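Local atomic coordinates of fucolectin-related protein (Streptococcus pneumoniae, PDB entry 2WMF), a protein that probably hydrolyses glycosidic bonds in host blood-group carbohydrate antigens, acting as a family 98 glycoside hydrolase. Residues R125-Q138 with H162-A175. Numbering follows the deposited sequence.
Sequences RNTVPPEWLDEQFQ and HSAKYLEVCAKYGA
Asp134 reaches from helix 130-138 to Lys172 and Tyr173 across the contact, and its short, forked side chain suits that double task. Its CB rests on Val169 CG1, 4.0 Å away. CG lies anti to the backbone N (chi1 -175°), which swings the carboxylate toward the other helix. There OD2 turns its syn lone pair to Lys172 NZ, a salt bridge of 2.7 Å delivered by a fully extended lysine chain. OD1 is gripped twice: Tyr173 OH donates to it at 2.5 Å from above the carboxylate plane, and Gln138 NE2 arrives nearly in line with the C-O bond. The carboxylate and the tyrosine ring stand almost perpendicular; ammonium, phenol and amide together probably favour the charged carboxylate.

Tyr173 also offers a ring face to its neighbour. Phe137 CB sits over it, 3.6 Å from the centroid, while Tyr173 CB returns the CH-pi contact on the phenylalanine ring; the two rings are slid apart and barely overlap. Flat and apolar, Phe137 suits this buried place: small Ala175 sets CB against its CE1 and CZ, and Cys170 SG lies at the ring edge, nearest CZ. Between the helices, branched Val169 is a knob in the hole formed by Pro130, Leu133, Asp134 and Phe137.

Tyr166 packs its apolar ring against Leu133 and Pro130, while its hydroxyl is long enough to reach the loop, 2.7 Å from Thr127 OG1, in the ring plane. A water links Thr127 OG1 to His162 ND1.

The axes of helices 130-138 and 162-172 come within 9.8 Å, crossing at -23°, as successive outer helices of the eight-stranded beta/alpha barrel. Strand 143-149 lies between them in sequence, and Tyr166 touches Ile119 and Met120 of strand 115-121 and Phe177 of strand 176-180.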
loop_
_atom_site.group_PDB
_atom_site.type_symbol
_atom_site.label_atom_id
_atom_site.label_comp_id
_atom_site.label_asym_id
_atom_site.label_seq_id
_atom_site.Cartn_x
_atom_site.Cartn_y
_atom_site.Cartn_z
ATOM N N ARG A 125 -21.118 -8.544 -14.734
ATOM C CA ARG A 125 -21.643 -9.880 -14.486
ATOM C C ARG A 125 -21.224 -10.856 -15.607
ATOM O O ARG A 125 -21.129 -12.055 -15.355
ATOM C CB ARG A 125 -23.173 -9.827 -14.432
ATOM C CG ARG A 125 -23.747 -9.002 -13.259
ATOM C CD ARG A 125 -25.198 -8.673 -13.487
ATOM N NE ARG A 125 -25.791 -7.804 -12.483
ATOM C CZ ARG A 125 -25.585 -6.490 -12.418
ATOM N NH1 ARG A 125 -24.797 -5.888 -13.309
ATOM N NH2 ARG A 125 -26.177 -5.762 -11.473
ATOM N N ASN A 126 -21.003 -10.335 -16.810
ATOM C CA ASN A 126 -20.728 -11.211 -17.983
ATOM C C ASN A 126 -19.258 -11.135 -18.372
ATOM O O ASN A 126 -18.874 -10.600 -19.429
ATOM C CB ASN A 126 -21.676 -10.834 -19.141
ATOM C CG ASN A 126 -23.132 -11.102 -18.797
ATOM O OD1 ASN A 126 -23.985 -10.225 -18.936
ATOM N ND2 ASN A 126 -23.419 -12.309 -18.308
ATOM N N THR A 127 -18.430 -11.689 -17.472
ATOM C CA THR A 127 -16.972 -11.712 -17.607
ATOM C C THR A 127 -16.566 -13.021 -18.274
ATOM O O THR A 127 -17.429 -13.896 -18.491
ATOM C CB THR A 127 -16.320 -11.547 -16.229
ATOM O OG1 THR A 127 -16.939 -12.439 -15.276
ATOM C CG2 THR A 127 -16.483 -10.062 -15.773
ATOM N N VAL A 128 -15.281 -13.172 -18.580
ATOM C CA VAL A 128 -14.814 -14.341 -19.348
ATOM C C VAL A 128 -15.147 -15.627 -18.616
ATOM O O VAL A 128 -15.130 -15.692 -17.365
ATOM C CB VAL A 128 -13.290 -14.267 -19.724
ATOM C CG1 VAL A 128 -13.046 -13.141 -20.731
ATOM C CG2 VAL A 128 -12.424 -14.113 -18.492
ATOM N N PRO A 129 -15.514 -16.672 -19.381
ATOM C CA PRO A 129 -15.864 -17.929 -18.712
ATOM C C PRO A 129 -14.735 -18.561 -17.909
ATOM O O PRO A 129 -13.595 -18.489 -18.327
ATOM C CB PRO A 129 -16.221 -18.847 -19.899
ATOM C CG PRO A 129 -16.599 -17.934 -21.017
ATOM C CD PRO A 129 -15.688 -16.755 -20.847
ATOM N N PRO A 130 -15.049 -19.177 -16.774
ATOM C CA PRO A 130 -13.984 -19.913 -16.071
ATOM C C PRO A 130 -13.262 -20.963 -16.931
ATOM O O PRO A 130 -12.055 -21.161 -16.793
ATOM C CB PRO A 130 -14.727 -20.581 -14.900
ATOM C CG PRO A 130 -15.919 -19.717 -14.655
ATOM C CD PRO A 130 -16.312 -19.177 -16.008
ATOM N N GLU A 131 -14.006 -21.636 -17.802
ATOM C CA GLU A 131 -13.404 -22.588 -18.741
ATOM C C GLU A 131 -12.323 -21.935 -19.655
ATOM O O GLU A 131 -11.271 -22.549 -19.940
ATOM C CB GLU A 131 -14.536 -23.195 -19.563
ATOM C CG GLU A 131 -15.582 -24.009 -18.748
ATOM C CD GLU A 131 -16.628 -23.203 -17.912
ATOM O OE1 GLU A 131 -16.804 -21.961 -18.075
ATOM O OE2 GLU A 131 -17.294 -23.867 -17.053
ATOM N N TRP A 132 -12.574 -20.702 -20.114
ATOM C CA TRP A 132 -11.607 -19.953 -20.909
ATOM C C TRP A 132 -10.354 -19.632 -20.103
ATOM O O TRP A 132 -9.229 -19.778 -20.579
ATOM C CB TRP A 132 -12.221 -18.666 -21.481
ATOM C CG TRP A 132 -11.276 -17.802 -22.270
ATOM C CD1 TRP A 132 -11.052 -17.832 -23.619
ATOM C CD2 TRP A 132 -10.409 -16.776 -21.750
ATOM N NE1 TRP A 132 -10.127 -16.885 -23.966
ATOM C CE2 TRP A 132 -9.695 -16.232 -22.845
ATOM C CE3 TRP A 132 -10.172 -16.261 -20.464
ATOM C CZ2 TRP A 132 -8.749 -15.222 -22.695
ATOM C CZ3 TRP A 132 -9.240 -15.276 -20.321
ATOM C CH2 TRP A 132 -8.553 -14.741 -21.419
ATOM N N LEU A 133 -10.530 -19.207 -18.869
ATOM C CA LEU A 133 -9.374 -18.933 -18.016
ATOM C C LEU A 133 -8.536 -20.212 -17.771
ATOM O O LEU A 133 -7.292 -20.178 -17.809
ATOM C CB LEU A 133 -9.829 -18.352 -16.681
ATOM C CG LEU A 133 -8.740 -18.018 -15.670
ATOM C CD1 LEU A 133 -7.788 -16.982 -16.243
ATOM C CD2 LEU A 133 -9.346 -17.570 -14.310
ATOM N N ASP A 134 -9.240 -21.317 -17.496
ATOM C CA ASP A 134 -8.619 -22.644 -17.291
ATOM C C ASP A 134 -7.686 -22.967 -18.495
ATOM O O ASP A 134 -6.517 -23.319 -18.315
ATOM C CB ASP A 134 -9.726 -23.685 -17.100
ATOM C CG ASP A 134 -9.206 -25.081 -16.761
ATOM O OD1 ASP A 134 -8.393 -25.614 -17.538
ATOM O OD2 ASP A 134 -9.593 -25.591 -15.696
ATOM N N GLU A 135 -8.197 -22.750 -19.709
ATOM C CA GLU A 135 -7.434 -22.944 -20.955
ATOM C C GLU A 135 -6.203 -22.064 -20.999
ATOM O O GLU A 135 -5.139 -22.502 -21.409
ATOM C CB GLU A 135 -8.324 -22.662 -22.179
ATOM C CG GLU A 135 -9.379 -23.723 -22.374
ATOM C CD GLU A 135 -10.438 -23.338 -23.424
ATOM O OE1 GLU A 135 -10.432 -22.184 -23.939
ATOM O OE2 GLU A 135 -11.305 -24.210 -23.720
ATOM N N GLN A 136 -6.338 -20.812 -20.567
ATOM C CA GLN A 136 -5.205 -19.924 -20.579
ATOM C C GLN A 136 -4.117 -20.361 -19.582
ATOM O O GLN A 136 -2.938 -20.296 -19.918
ATOM C CB GLN A 136 -5.603 -18.449 -20.383
ATOM C CG GLN A 136 -6.731 -17.926 -21.275
ATOM C CD GLN A 136 -6.680 -18.476 -22.711
ATOM O OE1 GLN A 136 -5.644 -18.367 -23.402
ATOM N NE2 GLN A 136 -7.776 -19.098 -23.148
ATOM N N PHE A 137 -4.508 -20.831 -18.394
ATOM C CA PHE A 137 -3.528 -21.360 -17.433
ATOM C C PHE A 137 -2.783 -22.580 -18.013
ATOM O O PHE A 137 -1.596 -22.738 -17.791
ATOM C CB PHE A 137 -4.192 -21.769 -16.121
ATOM C CG PHE A 137 -4.510 -20.634 -15.178
ATOM C CD1 PHE A 137 -3.526 -19.738 -14.796
ATOM C CD2 PHE A 137 -5.778 -20.535 -14.599
ATOM C CE1 PHE A 137 -3.802 -18.690 -13.877
ATOM C CE2 PHE A 137 -6.051 -19.513 -13.680
ATOM C CZ PHE A 137 -5.044 -18.589 -13.321
ATOM N N GLN A 138 -3.503 -23.415 -18.752
ATOM C CA GLN A 138 -2.878 -24.603 -19.344
ATOM C C GLN A 138 -1.806 -24.191 -20.345
ATOM O O GLN A 138 -0.747 -24.817 -20.442
ATOM C CB GLN A 138 -3.919 -25.457 -20.056
ATOM C CG GLN A 138 -4.892 -26.131 -19.163
ATOM C CD GLN A 138 -5.911 -26.918 -19.982
ATOM O OE1 GLN A 138 -5.513 -27.795 -20.771
ATOM N NE2 GLN A 138 -7.220 -26.596 -19.840
ATOM N N HIS A 162 -19.042 -15.370 -8.480
ATOM C CA HIS A 162 -18.205 -15.444 -9.679
ATOM C C HIS A 162 -16.731 -15.477 -9.247
ATOM O O HIS A 162 -15.923 -16.158 -9.844
ATOM C CB HIS A 162 -18.455 -14.309 -10.650
ATOM C CG HIS A 162 -19.758 -14.404 -11.371
ATOM N ND1 HIS A 162 -20.153 -13.485 -12.322
ATOM C CD2 HIS A 162 -20.751 -15.312 -11.275
ATOM C CE1 HIS A 162 -21.358 -13.825 -12.775
ATOM N NE2 HIS A 162 -21.733 -14.941 -12.168
ATOM N N SER A 163 -16.385 -14.661 -8.260
ATOM C CA SER A 163 -15.020 -14.625 -7.729
ATOM C C SER A 163 -14.613 -15.989 -7.169
ATOM O O SER A 163 -13.488 -16.473 -7.407
ATOM C CB SER A 163 -14.874 -13.491 -6.672
ATOM O OG SER A 163 -15.007 -12.195 -7.259
ATOM N N ALA A 164 -15.544 -16.626 -6.472
ATOM C CA ALA A 164 -15.333 -17.971 -5.904
ATOM C C ALA A 164 -15.009 -18.986 -7.010
ATOM O O ALA A 164 -14.110 -19.825 -6.851
ATOM C CB ALA A 164 -16.566 -18.402 -5.079
ATOM N N LYS A 165 -15.709 -18.887 -8.135
ATOM C CA LYS A 165 -15.462 -19.839 -9.231
ATOM C C LYS A 165 -14.085 -19.592 -9.829
ATOM O O LYS A 165 -13.338 -20.540 -10.111
ATOM C CB LYS A 165 -16.527 -19.733 -10.308
ATOM C CG LYS A 165 -16.345 -20.757 -11.413
ATOM C CD LYS A 165 -16.681 -22.221 -10.993
ATOM C CE LYS A 165 -15.871 -23.200 -11.794
ATOM N NZ LYS A 165 -14.465 -23.119 -11.264
ATOM N N TYR A 166 -13.726 -18.334 -10.038
ATOM C CA TYR A 166 -12.390 -18.062 -10.576
ATOM C C TYR A 166 -11.283 -18.475 -9.597
ATOM O O TYR A 166 -10.235 -19.019 -10.022
ATOM C CB TYR A 166 -12.219 -16.597 -10.931
ATOM C CG TYR A 166 -13.036 -16.088 -12.116
ATOM C CD1 TYR A 166 -12.976 -16.710 -13.388
ATOM C CD2 TYR A 166 -13.824 -14.967 -11.968
ATOM C CE1 TYR A 166 -13.712 -16.198 -14.454
ATOM C CE2 TYR A 166 -14.519 -14.443 -13.005
ATOM C CZ TYR A 166 -14.492 -15.054 -14.250
ATOM O OH TYR A 166 -15.227 -14.484 -15.270
ATOM N N LEU A 167 -11.518 -18.257 -8.305
ATOM C CA LEU A 167 -10.561 -18.689 -7.277
ATOM C C LEU A 167 -10.315 -20.224 -7.379
ATOM O O LEU A 167 -9.185 -20.688 -7.246
ATOM C CB LEU A 167 -11.077 -18.266 -5.896
ATOM C CG LEU A 167 -10.305 -18.764 -4.658
ATOM C CD1 LEU A 167 -8.817 -18.346 -4.683
ATOM C CD2 LEU A 167 -11.046 -18.267 -3.375
ATOM N N GLU A 168 -11.386 -20.997 -7.553
ATOM C CA GLU A 168 -11.271 -22.459 -7.729
ATOM C C GLU A 168 -10.387 -22.811 -8.929
ATOM O O GLU A 168 -9.495 -23.651 -8.828
ATOM C CB GLU A 168 -12.671 -23.046 -7.884
ATOM C CG GLU A 168 -12.679 -24.511 -8.117
ATOM C CD GLU A 168 -14.098 -25.090 -8.125
ATOM O OE1 GLU A 168 -15.096 -24.339 -8.182
ATOM O OE2 GLU A 168 -14.205 -26.326 -8.059
ATOM N N VAL A 169 -10.583 -22.119 -10.043
ATOM C CA VAL A 169 -9.734 -22.326 -11.226
ATOM C C VAL A 169 -8.270 -21.980 -10.888
ATOM O O VAL A 169 -7.341 -22.696 -11.258
ATOM C CB VAL A 169 -10.169 -21.508 -12.458
ATOM C CG1 VAL A 169 -9.228 -21.775 -13.672
ATOM C CG2 VAL A 169 -11.611 -21.823 -12.898
ATOM N N CYS A 170 -8.059 -20.857 -10.201
ATOM C CA CYS A 170 -6.730 -20.495 -9.770
ATOM C C CYS A 170 -6.089 -21.605 -8.952
ATOM O O CYS A 170 -4.931 -21.928 -9.152
ATOM C CB CYS A 170 -6.768 -19.179 -8.977
ATOM S SG CYS A 170 -7.056 -17.716 -10.045
ATOM N N ALA A 171 -6.847 -22.176 -8.020
ATOM C CA ALA A 171 -6.309 -23.213 -7.116
ATOM C C ALA A 171 -5.877 -24.450 -7.911
ATOM O O ALA A 171 -4.911 -25.136 -7.536
ATOM C CB ALA A 171 -7.352 -23.583 -6.025
ATOM N N LYS A 172 -6.587 -24.728 -8.992
ATOM C CA LYS A 172 -6.269 -25.882 -9.846
ATOM C C LYS A 172 -4.860 -25.767 -10.447
ATOM O O LYS A 172 -4.158 -26.786 -10.689
ATOM C CB LYS A 172 -7.356 -26.011 -10.903
ATOM C CG LYS A 172 -7.160 -27.117 -11.901
ATOM C CD LYS A 172 -8.390 -27.285 -12.831
ATOM C CE LYS A 172 -8.084 -28.192 -14.024
ATOM N NZ LYS A 172 -9.157 -28.190 -15.028
ATOM N N TYR A 173 -4.428 -24.529 -10.693
ATOM C CA TYR A 173 -3.201 -24.253 -11.423
ATOM C C TYR A 173 -2.113 -23.586 -10.568
ATOM O O TYR A 173 -1.127 -23.131 -11.109
ATOM C CB TYR A 173 -3.520 -23.397 -12.680
ATOM C CG TYR A 173 -4.282 -24.199 -13.741
ATOM C CD1 TYR A 173 -3.594 -25.099 -14.548
ATOM C CD2 TYR A 173 -5.669 -24.132 -13.854
ATOM C CE1 TYR A 173 -4.268 -25.886 -15.483
ATOM C CE2 TYR A 173 -6.363 -24.908 -14.783
ATOM C CZ TYR A 173 -5.664 -25.792 -15.594
ATOM O OH TYR A 173 -6.283 -26.621 -16.540
ATOM N N GLY A 174 -2.303 -23.508 -9.248
ATOM C CA GLY A 174 -1.305 -22.897 -8.379
ATOM C C GLY A 174 -1.195 -21.392 -8.528
ATOM O O GLY A 174 -0.171 -20.804 -8.193
ATOM N N ALA A 175 -2.275 -20.788 -9.024
ATOM C CA ALA A 175 -2.313 -19.375 -9.295
ATOM C C ALA A 175 -2.961 -18.589 -8.157
ATOM O O ALA A 175 -3.475 -19.181 -7.184
ATOM C CB ALA A 175 -3.055 -19.137 -10.612
HETATM O O HOH W 1 -18.476 -11.529 -13.079
#